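Local coordinates for CELL division control protein 6 (Pyrobaculum aerophilum, PDB 1FNN) that binds and probably hydrolyses ATP as an AAA+ ATPase of the Cdc6/Cdc18 family, and is probably involved in regulating DNA replication, at residues Leu50-Gly56 with Arg189-Tyr193; Ile198-Leu202 with Gly238-Ile244; Leu292-Ala296 with Ser317-Cys322. All blocks are in the same frame, centred on the assembly; numbering follows the deposited sequence.

Contact 1: Leu50-Gly56 with Arg189-Tyr193; sequences LGRPGTG and RFSPY. With ADP (adenosine-5'-diphosphate), chain D.
Phe190 and Thr55 meet at an oblique angle, the CB of the phenylalanine lying 3.5 Å from Thr55 OG1. The first torsion of Phe190 (chi1 -67°) swings its ring to the side of its own backbone N, so that the edge of the ring runs past the carbonyl oxygens of Leu50 and Thr55. Thr55 divides its two branches: OG1 turns back on its own loop and bonds Arg52 O in the carbonyl plane, at 2.7 Å, across a type II turn, while CG2 packs against Ser191 O and the CA of Pro192. Tyr193 reaches in from the far end with its ring edge at Gly54 O, CE1 3.5 Å from that oxygen. At the other end Leu50 and Arg189 run side by side as neighbours in the parallel sheet, where Phe190 N gives Leu50 O a bond of 2.8 Å; the Arg189 guanidinium pairs with Asp169. Beyond this bridge one water takes over, accepting from Arg52 N and donating to Phe190 O.

Residues 51-56 belong to the P-loop (Walker A) of the AAA domain. Gly54 N bonds O3B of ADP at 2.9 Å and Gly56 N bonds O3A, while Tyr193 OH accepts from the adenine N6 at 3.0 Å. Backbone amides thus hold the phosphates and Tyr193 the base, the segments gripping opposite ends of ADP.

Contact 2: Ile198-Leu202 with Gly238-Ile244; sequences IFDIL and GDARLAI. With ADP (adenosine-5'-diphosphate), chain D.
Gly238 opens the second segment at the methyl end of Ile198, whose CD1 comes just within reach of the Gly238 carbonyl carbon. The positive phi of Gly238 (90°) would press a side chain against the carbonyl oxygen of the preceding residue. Asp239 follows as the N-cap of helix 240-256: its OD1 accepts from Leu242 N at 3.0 Å, met from above the carboxylate plane, and more weakly from Arg241 N, while OD2 forms a salt bridge with Arg52 of the P-loop. Ala240 begins the helix and faces two partners, Ile198 CD1 on its CA at 3.8 Å and the ADP sugar oxygen O4' on its CB at 3.5 Å.

Here two helices of the AAA+ lid meet, their short segments crossing at -52° with axes 10.1 Å apart, and the nucleotide lies along their junction. From helix 195-209, Ile201 lays its side chain against the adenine, CD1 3.6 Å from C6 of ADP and CG2 near N3 and C2; an alanine here would probably leave the base without this apolar support and open a gap beside Ile244. Arg241 passes its CB and CA along C5' and C4' of the ribose. Ala243 turns toward helix 195-209, where its CB fits against Ile198 CG2 at 3.5 Å and Leu202 CD2 rests on its carbonyl. Ile244, with CG1 beside its backbone N (chi1 -64°), touches Leu202 CD2 through that carbon, and its CD1 continues to Ile201 CG2 at 4.0 Å and to the ribose, 3.5 Å from O4' of ADP.

Contact 3: Leu292-Ala296 with Ser317-Cys322; sequences LFLLA and SYKIVC
Phe293 and Tyr318 both turn their rings opposite the backbone N (chi1 -169° and 166°), and this brings them together at about a right angle: the edge of Phe293 points at the face of Tyr318 in an offset edge-to-face pair, centroids 5.8 Å apart. Phe293 CD1 comes 3.9 Å from Tyr318 CB, which lies in the plane of the phenylalanine ring. The tyrosine ring reaches back along the first helix, CD1 beside Phe293 CA and CE1 near Leu292 CB, and its OH is hydrogen-bonded to His289 and to Arg330 N. Leu292 then forks: CD2 lies 3.8 Å from Val321 CG1, and CD1 lies 4.2 Å from Cys322 SG. Leu295 CD2 reaches the same CG1.

The small Ala296 allows the close approach, its CB 3.5 Å from Tyr318 N, and the axes of the two short segments pass 8.4 Å apart at 121°. These are helices 288-304 and 311-324 of the C-terminal winged helix domain; helix 332-344 adds Leu335 against both rings, and Ile384 of helix 373-387 packs on Leu292 and Leu295.

Ser317 OG donates to Ala296 O at 2.9 Å, in the carbonyl plane and on a lone pair. That oxygen also takes a bond from Ser300 OG, so two hydroxyls serve one helix carbonyl, and polar bonds at the Ser317 and His289 ends flank an apolar and aromatic middle.

Overall arrangement
The three contacts follow one another along the chain, each closing before the next opens. Contacts 1 and 2 adjoin, with centres about 11 Å apart: the P-loop and the end of strand 187-189 in the parallel sheet of the ATPase core meet the lid helices 195-209 and 240-256, and both contacts touch the same ADP. A probable hydrogen bond from Ala240 N to Gly54 O and a salt bridge tie them. Contact 3 stands apart in the winged helix domain, its centre about 39 Å from that of contact 1 and 33 Å from that of contact 2, without touching either. Nucleotide binding is thus shared by core and lid, while the C-terminal domain builds its own interior at a distance.

Contact 1: Leu50-Gly56 with Arg189-Tyr193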
loop_
_atom_site.group_PDB
_atom_site.type_symbol
_atom_site.label_atom_id
_atom_site.label_comp_id
_atom_site.label_asym_id
_atom_site.label_seq_id
_atom_site.Cartn_x
_atom_site.Cartn_y
_atom_site.Cartn_z
ATOM N N LEU A 50 11.155 4.281 -5.550
ATOM C CA LEU A 50 10.271 5.413 -5.183
ATOM C C LEU A 50 8.827 5.032 -5.441
ATOM O O LEU A 50 8.451 4.463 -6.466
ATOM C CB LEU A 50 10.595 6.668 -6.021
ATOM C CG LEU A 50 12.004 7.231 -5.921
ATOM C CD1 LEU A 50 12.200 8.427 -6.879
ATOM C CD2 LEU A 50 12.298 7.690 -4.486
ATOM N N GLY A 51 7.972 5.405 -4.480
ATOM C CA GLY A 51 6.555 5.085 -4.609
ATOM C C GLY A 51 5.869 5.414 -3.293
ATOM O O GLY A 51 6.547 5.386 -2.249
ATOM N N ARG A 52 4.549 5.626 -3.373
ATOM C CA ARG A 52 3.840 5.963 -2.119
ATOM C C ARG A 52 3.790 4.727 -1.206
ATOM O O ARG A 52 4.077 3.598 -1.607
ATOM C CB ARG A 52 2.416 6.435 -2.431
ATOM C CG ARG A 52 1.523 5.417 -3.121
ATOM C CD ARG A 52 0.142 5.311 -2.485
ATOM N NE ARG A 52 0.193 5.300 -1.013
ATOM C CZ ARG A 52 -0.862 5.396 -0.229
ATOM N NH1 ARG A 52 -2.047 5.508 -0.839
ATOM N NH2 ARG A 52 -0.814 5.385 1.095
ATOM N N PRO A 53 3.241 4.909 -0.014
ATOM C CA PRO A 53 3.100 3.809 0.940
ATOM C C PRO A 53 2.226 2.716 0.375
ATOM O O PRO A 53 1.229 2.914 -0.334
ATOM C CB PRO A 53 2.521 4.443 2.197
ATOM C CG PRO A 53 2.909 5.885 2.091
ATOM C CD PRO A 53 2.855 6.201 0.614
ATOM N N GLY A 54 2.724 1.480 0.546
ATOM C CA GLY A 54 1.908 0.332 0.190
ATOM C C GLY A 54 2.014 -0.095 -1.259
ATOM O O GLY A 54 1.196 -0.930 -1.668
ATOM N N THR A 55 3.003 0.439 -1.962
ATOM C CA THR A 55 3.173 0.066 -3.376
ATOM C C THR A 55 4.184 -1.089 -3.511
ATOM O O THR A 55 4.464 -1.470 -4.647
ATOM C CB THR A 55 3.635 1.253 -4.216
ATOM O OG1 THR A 55 4.766 1.958 -3.649
ATOM C CG2 THR A 55 2.483 2.283 -4.303
ATOM N N GLY A 56 4.502 -1.835 -2.445
ATOM C CA GLY A 56 5.353 -3.035 -2.601
ATOM C C GLY A 56 6.861 -2.787 -2.664
ATOM O O GLY A 56 7.627 -3.669 -3.106
ATOM N N ARG A 189 10.491 2.792 -10.040
ATOM C CA ARG A 189 9.273 3.429 -9.592
ATOM C C ARG A 189 8.172 2.401 -9.408
ATOM O O ARG A 189 8.072 1.448 -10.142
ATOM C CB ARG A 189 8.753 4.471 -10.637
ATOM C CG ARG A 189 9.816 5.567 -10.823
ATOM C CD ARG A 189 9.342 6.784 -11.631
ATOM N NE ARG A 189 10.415 7.778 -11.651
ATOM C CZ ARG A 189 10.532 8.747 -10.751
ATOM N NH1 ARG A 189 9.652 8.862 -9.762
ATOM N NH2 ARG A 189 11.539 9.608 -10.846
ATOM N N PHE A 190 7.436 2.562 -8.314
ATOM C CA PHE A 190 6.368 1.648 -7.925
ATOM C C PHE A 190 5.082 2.510 -7.906
ATOM O O PHE A 190 4.995 3.375 -7.029
ATOM C CB PHE A 190 6.629 1.157 -6.487
ATOM C CG PHE A 190 7.866 0.295 -6.389
ATOM C CD1 PHE A 190 9.147 0.819 -6.590
ATOM C CD2 PHE A 190 7.700 -1.053 -6.087
ATOM C CE1 PHE A 190 10.257 -0.032 -6.486
ATOM C CE2 PHE A 190 8.796 -1.895 -5.980
ATOM C CZ PHE A 190 10.048 -1.355 -6.188
ATOM N N SER A 191 4.267 2.363 -8.928
ATOM C CA SER A 191 3.094 3.261 -9.018
ATOM C C SER A 191 1.926 2.696 -8.223
ATOM O O SER A 191 1.979 1.550 -7.779
ATOM C CB SER A 191 2.715 3.371 -10.497
ATOM O OG SER A 191 2.039 2.154 -10.780
ATOM N N PRO A 192 1.024 3.576 -7.794
ATOM C CA PRO A 192 -0.116 3.179 -6.980
ATOM C C PRO A 192 -0.772 2.001 -7.683
ATOM O O PRO A 192 -0.799 2.002 -8.922
ATOM C CB PRO A 192 -0.994 4.432 -6.964
ATOM C CG PRO A 192 0.004 5.552 -7.131
ATOM C CD PRO A 192 0.942 5.016 -8.211
ATOM N N TYR A 193 -1.208 0.984 -6.934
ATOM C CA TYR A 193 -1.853 -0.122 -7.622
ATOM C C TYR A 193 -3.267 0.311 -8.084
ATOM O O TYR A 193 -3.981 0.993 -7.339
ATOM C CB TYR A 193 -2.046 -1.332 -6.728
ATOM C CG TYR A 193 -0.747 -2.032 -6.341
ATOM C CD1 TYR A 193 -0.221 -1.971 -5.058
ATOM C CD2 TYR A 193 -0.060 -2.768 -7.303
ATOM C CE1 TYR A 193 0.969 -2.623 -4.709
ATOM C CE2 TYR A 193 1.120 -3.424 -6.989
ATOM C CZ TYR A 193 1.614 -3.337 -5.693
ATOM O OH TYR A 193 2.802 -4.012 -5.437
HETATM P PB ADP D . 5.846 -0.381 0.775
HETATM O O1B ADP D . 7.264 -0.479 1.323
HETATM O O2B ADP D . 5.785 0.026 -0.586
HETATM O O3B ADP D . 5.258 0.610 1.671
HETATM P PA ADP D . 5.026 -3.069 1.190
HETATM O O1A ADP D . 6.179 -3.722 0.544
HETATM O O2A ADP D . 5.102 -3.166 2.652
HETATM O O3A ADP D . 4.909 -1.609 0.731
HETATM O "O5'" ADP D . 3.615 -3.788 0.768
HETATM C "C5'" ADP D . 2.503 -3.473 1.588
HETATM C "C4'" ADP D . 1.746 -4.798 1.812
HETATM O "O4'" ADP D . 1.305 -5.267 0.558
HETATM C "C3'" ADP D . 2.593 -5.924 2.391
HETATM O "O3'" ADP D . 1.747 -6.755 3.167
HETATM C "C2'" ADP D . 3.093 -6.544 1.131
HETATM O "O2'" ADP D . 3.494 -7.903 1.314
HETATM C "C1'" ADP D . 1.827 -6.507 0.264
HETATM N N9 ADP D . 2.233 -6.434 -1.086
HETATM C C8 ADP D . 2.640 -5.303 -1.742
HETATM N N7 ADP D . 2.718 -5.421 -3.034
HETATM C C5 ADP D . 2.331 -6.735 -3.240
HETATM C C6 ADP D . 2.224 -7.504 -4.410
HETATM N N6 ADP D . 2.532 -7.001 -5.595
HETATM N N1 ADP D . 1.841 -8.779 -4.295
HETATM C C2 ADP D . 1.581 -9.263 -3.096
HETATM N N3 ADP D . 1.641 -8.655 -1.912
HETATM C C4 ADP D . 2.035 -7.362 -2.068
HETATM O O HOH W 1 3.466 5.525 -6.003
#

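Contact 2: Ile198-Leu202 with Gly238-Ile244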
loop_
_atom_site.group_PDB
_atom_site.type_symbol
_atom_site.label_atom_id
_atom_site.label_comp_id
_atom_site.label_asym_id
_atom_site.label_seq_id
_atom_site.Cartn_x
_atom_site.Cartn_y
_atom_site.Cartn_z
ATOM N N ILE A 198 -4.995 -4.472 -7.227
ATOM C CA ILE A 198 -5.386 -4.763 -5.837
ATOM C C ILE A 198 -6.167 -6.048 -5.718
ATOM O O ILE A 198 -5.913 -6.938 -4.885
ATOM C CB ILE A 198 -6.170 -3.604 -5.185
ATOM C CG1 ILE A 198 -5.255 -2.396 -5.012
ATOM C CG2 ILE A 198 -6.743 -4.047 -3.846
ATOM C CD1 ILE A 198 -4.150 -2.595 -3.967
ATOM N N PHE A 199 -7.171 -6.249 -6.579
ATOM C CA PHE A 199 -7.930 -7.476 -6.594
ATOM C C PHE A 199 -6.953 -8.689 -6.723
ATOM O O PHE A 199 -7.226 -9.677 -6.032
ATOM C CB PHE A 199 -8.916 -7.505 -7.758
ATOM C CG PHE A 199 -9.633 -8.803 -7.913
ATOM C CD1 PHE A 199 -10.781 -9.069 -7.201
ATOM C CD2 PHE A 199 -9.156 -9.776 -8.783
ATOM C CE1 PHE A 199 -11.452 -10.256 -7.331
ATOM C CE2 PHE A 199 -9.826 -10.977 -8.920
ATOM C CZ PHE A 199 -10.978 -11.231 -8.199
ATOM N N ASP A 200 -6.032 -8.628 -7.669
ATOM C CA ASP A 200 -5.181 -9.846 -7.854
ATOM C C ASP A 200 -4.371 -10.140 -6.587
ATOM O O ASP A 200 -4.129 -11.279 -6.223
ATOM C CB ASP A 200 -4.276 -9.674 -9.045
ATOM C CG ASP A 200 -4.974 -9.541 -10.390
ATOM O OD1 ASP A 200 -6.055 -10.121 -10.584
ATOM O OD2 ASP A 200 -4.403 -8.841 -11.239
ATOM N N ILE A 201 -3.822 -9.114 -5.956
ATOM C CA ILE A 201 -3.115 -9.264 -4.692
ATOM C C ILE A 201 -4.012 -9.894 -3.638
ATOM O O ILE A 201 -3.640 -10.844 -2.924
ATOM C CB ILE A 201 -2.596 -7.921 -4.219
ATOM C CG1 ILE A 201 -1.556 -7.443 -5.255
ATOM C CG2 ILE A 201 -2.017 -7.976 -2.794
ATOM C CD1 ILE A 201 -1.057 -6.023 -4.988
ATOM N N LEU A 202 -5.213 -9.305 -3.454
ATOM C CA LEU A 202 -6.132 -9.852 -2.465
ATOM C C LEU A 202 -6.579 -11.266 -2.774
ATOM O O LEU A 202 -6.745 -12.069 -1.842
ATOM C CB LEU A 202 -7.387 -8.974 -2.312
ATOM C CG LEU A 202 -7.184 -7.553 -1.811
ATOM C CD1 LEU A 202 -8.533 -6.828 -1.645
ATOM C CD2 LEU A 202 -6.528 -7.559 -0.439
ATOM N N GLY A 238 -4.303 3.237 -3.931
ATOM C CA GLY A 238 -3.397 2.265 -4.512
ATOM C C GLY A 238 -2.538 1.545 -3.468
ATOM O O GLY A 238 -1.447 1.107 -3.812
ATOM N N ASP A 239 -2.868 1.668 -2.197
ATOM C CA ASP A 239 -2.101 1.099 -1.093
ATOM C C ASP A 239 -2.485 -0.337 -0.786
ATOM O O ASP A 239 -3.589 -0.644 -0.309
ATOM C CB ASP A 239 -2.327 2.007 0.126
ATOM C CG ASP A 239 -1.538 1.615 1.355
ATOM O OD1 ASP A 239 -1.221 0.408 1.514
ATOM O OD2 ASP A 239 -1.233 2.505 2.162
ATOM N N ALA A 240 -1.600 -1.306 -1.092
ATOM C CA ALA A 240 -1.904 -2.710 -0.880
ATOM C C ALA A 240 -1.921 -3.092 0.595
ATOM O O ALA A 240 -2.622 -4.032 1.000
ATOM C CB ALA A 240 -0.894 -3.592 -1.611
ATOM N N ARG A 241 -1.188 -2.368 1.413
ATOM C CA ARG A 241 -1.232 -2.670 2.852
ATOM C C ARG A 241 -2.662 -2.507 3.354
ATOM O O ARG A 241 -3.229 -3.231 4.191
ATOM C CB ARG A 241 -0.266 -1.741 3.591
ATOM C CG ARG A 241 -0.119 -2.150 5.056
ATOM C CD ARG A 241 0.488 -1.095 5.936
ATOM N NE ARG A 241 -0.292 0.119 6.045
ATOM C CZ ARG A 241 -1.487 0.358 6.554
ATOM N NH1 ARG A 241 -2.274 -0.559 7.116
ATOM N NH2 ARG A 241 -1.928 1.611 6.495
ATOM N N LEU A 242 -3.200 -1.315 3.043
ATOM C CA LEU A 242 -4.574 -0.983 3.463
ATOM C C LEU A 242 -5.544 -2.004 2.941
ATOM O O LEU A 242 -6.432 -2.395 3.696
ATOM C CB LEU A 242 -4.901 0.412 2.868
ATOM C CG LEU A 242 -6.302 0.952 3.136
ATOM C CD1 LEU A 242 -6.519 1.107 4.629
ATOM C CD2 LEU A 242 -6.468 2.290 2.363
ATOM N N ALA A 243 -5.456 -2.404 1.667
ATOM C CA ALA A 243 -6.388 -3.364 1.121
ATOM C C ALA A 243 -6.307 -4.688 1.866
ATOM O O ALA A 243 -7.332 -5.275 2.225
ATOM C CB ALA A 243 -6.221 -3.562 -0.378
ATOM N N ILE A 244 -5.073 -5.148 2.132
ATOM C CA ILE A 244 -4.954 -6.440 2.873
ATOM C C ILE A 244 -5.450 -6.306 4.295
ATOM O O ILE A 244 -6.088 -7.173 4.889
ATOM C CB ILE A 244 -3.457 -6.900 2.819
ATOM C CG1 ILE A 244 -3.069 -7.195 1.365
ATOM C CG2 ILE A 244 -3.293 -8.117 3.745
ATOM C CD1 ILE A 244 -1.560 -7.233 1.067
HETATM P PB ADP D . 5.846 -0.381 0.775
HETATM O O1B ADP D . 7.264 -0.479 1.323
HETATM O O2B ADP D . 5.785 0.026 -0.586
HETATM O O3B ADP D . 5.258 0.610 1.671
HETATM P PA ADP D . 5.026 -3.069 1.190
HETATM O O1A ADP D . 6.179 -3.722 0.544
HETATM O O2A ADP D . 5.102 -3.166 2.652
HETATM O O3A ADP D . 4.909 -1.609 0.731
HETATM O "O5'" ADP D . 3.615 -3.788 0.768
HETATM C "C5'" ADP D . 2.503 -3.473 1.588
HETATM C "C4'" ADP D . 1.746 -4.798 1.812
HETATM O "O4'" ADP D . 1.305 -5.267 0.558
HETATM C "C3'" ADP D . 2.593 -5.924 2.391
HETATM O "O3'" ADP D . 1.747 -6.755 3.167
HETATM C "C2'" ADP D . 3.093 -6.544 1.131
HETATM O "O2'" ADP D . 3.494 -7.903 1.314
HETATM C "C1'" ADP D . 1.827 -6.507 0.264
HETATM N N9 ADP D . 2.233 -6.434 -1.086
HETATM C C8 ADP D . 2.640 -5.303 -1.742
HETATM N N7 ADP D . 2.718 -5.421 -3.034
HETATM C C5 ADP D . 2.331 -6.735 -3.240
HETATM C C6 ADP D . 2.224 -7.504 -4.410
HETATM N N6 ADP D . 2.532 -7.001 -5.595
HETATM N N1 ADP D . 1.841 -8.779 -4.295
HETATM C C2 ADP D . 1.581 -9.263 -3.096
HETATM N N3 ADP D . 1.641 -8.655 -1.912
HETATM C C4 ADP D . 2.035 -7.362 -2.068
#

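Contact 3: Leu292-Ala296 with Ser317-Cys322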
loop_
_atom_site.group_PDB
_atom_site.type_symbol
_atom_site.label_atom_id
_atom_site.label_comp_id
_atom_site.label_asym_id
_atom_site.label_seq_id
_atom_site.Cartn_x
_atom_site.Cartn_y
_atom_site.Cartn_z
ATOM N N LEU A 292 -31.897 11.636 -2.504
ATOM C CA LEU A 292 -32.923 10.638 -2.646
ATOM C C LEU A 292 -32.356 9.434 -3.419
ATOM O O LEU A 292 -32.663 8.299 -3.056
ATOM C CB LEU A 292 -34.150 11.216 -3.429
ATOM C CG LEU A 292 -34.936 12.302 -2.617
ATOM C CD1 LEU A 292 -35.965 13.000 -3.527
ATOM C CD2 LEU A 292 -35.626 11.665 -1.425
ATOM N N PHE A 293 -31.604 9.701 -4.466
ATOM C CA PHE A 293 -31.004 8.600 -5.223
ATOM C C PHE A 293 -29.949 7.865 -4.327
ATOM O O PHE A 293 -29.959 6.646 -4.369
ATOM C CB PHE A 293 -30.276 9.180 -6.420
ATOM C CG PHE A 293 -29.850 8.098 -7.398
ATOM C CD1 PHE A 293 -30.745 7.196 -7.903
ATOM C CD2 PHE A 293 -28.511 8.041 -7.770
ATOM C CE1 PHE A 293 -30.355 6.205 -8.797
ATOM C CE2 PHE A 293 -28.102 7.049 -8.668
ATOM C CZ PHE A 293 -29.021 6.142 -9.174
ATOM N N LEU A 294 -29.169 8.594 -3.542
ATOM C CA LEU A 294 -28.215 7.908 -2.660
ATOM C C LEU A 294 -28.966 7.099 -1.622
ATOM O O LEU A 294 -28.717 5.880 -1.429
ATOM C CB LEU A 294 -27.276 8.924 -2.006
ATOM C CG LEU A 294 -26.297 8.336 -0.963
ATOM C CD1 LEU A 294 -25.354 7.329 -1.646
ATOM C CD2 LEU A 294 -25.502 9.477 -0.343
ATOM N N LEU A 295 -30.054 7.695 -1.039
ATOM C CA LEU A 295 -30.915 6.903 -0.177
ATOM C C LEU A 295 -31.418 5.662 -0.873
ATOM O O LEU A 295 -31.486 4.553 -0.275
ATOM C CB LEU A 295 -32.146 7.684 0.358
ATOM C CG LEU A 295 -33.085 6.961 1.299
ATOM C CD1 LEU A 295 -32.299 6.313 2.469
ATOM C CD2 LEU A 295 -34.071 7.963 1.922
ATOM N N ALA A 296 -31.780 5.751 -2.160
ATOM C CA ALA A 296 -32.300 4.590 -2.848
ATOM C C ALA A 296 -31.202 3.468 -2.946
ATOM O O ALA A 296 -31.532 2.287 -3.066
ATOM C CB ALA A 296 -32.636 4.980 -4.288
ATOM N N SER A 317 -35.667 1.442 -6.954
ATOM C CA SER A 317 -35.718 1.800 -5.548
ATOM C C SER A 317 -36.047 3.302 -5.412
ATOM O O SER A 317 -36.684 3.721 -4.436
ATOM C CB SER A 317 -34.336 1.490 -4.921
ATOM O OG SER A 317 -34.313 1.914 -3.566
ATOM N N TYR A 318 -35.399 4.095 -6.240
ATOM C CA TYR A 318 -35.496 5.547 -6.245
ATOM C C TYR A 318 -36.936 6.015 -6.557
ATOM O O TYR A 318 -37.459 6.894 -5.875
ATOM C CB TYR A 318 -34.492 6.133 -7.252
ATOM C CG TYR A 318 -34.718 7.609 -7.591
ATOM C CD1 TYR A 318 -34.306 8.645 -6.780
ATOM C CD2 TYR A 318 -35.378 7.944 -8.779
ATOM C CE1 TYR A 318 -34.519 9.977 -7.098
ATOM C CE2 TYR A 318 -35.598 9.277 -9.110
ATOM C CZ TYR A 318 -35.177 10.269 -8.285
ATOM O OH TYR A 318 -35.413 11.602 -8.646
ATOM N N LYS A 319 -37.620 5.329 -7.461
ATOM C CA LYS A 319 -39.057 5.642 -7.669
ATOM C C LYS A 319 -39.891 5.434 -6.422
ATOM O O LYS A 319 -40.725 6.267 -6.008
ATOM C CB LYS A 319 -39.552 4.783 -8.823
ATOM C CG LYS A 319 -38.876 5.168 -10.133
ATOM C CD LYS A 319 -39.339 4.201 -11.230
ATOM C CE LYS A 319 -38.763 4.686 -12.552
ATOM N NZ LYS A 319 -39.021 3.757 -13.686
ATOM N N ILE A 320 -39.629 4.348 -5.678
ATOM C CA ILE A 320 -40.309 4.085 -4.437
ATOM C C ILE A 320 -39.970 5.141 -3.409
ATOM O O ILE A 320 -40.866 5.615 -2.696
ATOM C CB ILE A 320 -39.959 2.673 -3.880
ATOM C CG1 ILE A 320 -40.568 1.642 -4.834
ATOM C CG2 ILE A 320 -40.444 2.477 -2.447
ATOM C CD1 ILE A 320 -40.048 0.228 -4.646
ATOM N N VAL A 321 -38.683 5.480 -3.266
ATOM C CA VAL A 321 -38.252 6.472 -2.312
ATOM C C VAL A 321 -39.005 7.810 -2.599
ATOM O O VAL A 321 -39.374 8.558 -1.651
ATOM C CB VAL A 321 -36.737 6.620 -2.291
ATOM C CG1 VAL A 321 -36.268 7.879 -1.588
ATOM C CG2 VAL A 321 -36.073 5.401 -1.565
ATOM N N CYS A 322 -38.971 8.232 -3.842
ATOM C CA CYS A 322 -39.603 9.502 -4.242
ATOM C C CYS A 322 -41.067 9.594 -3.823
ATOM O O CYS A 322 -41.381 10.574 -3.129
ATOM C CB CYS A 322 -39.456 9.733 -5.750
ATOM S SG CYS A 322 -37.800 10.323 -6.167
#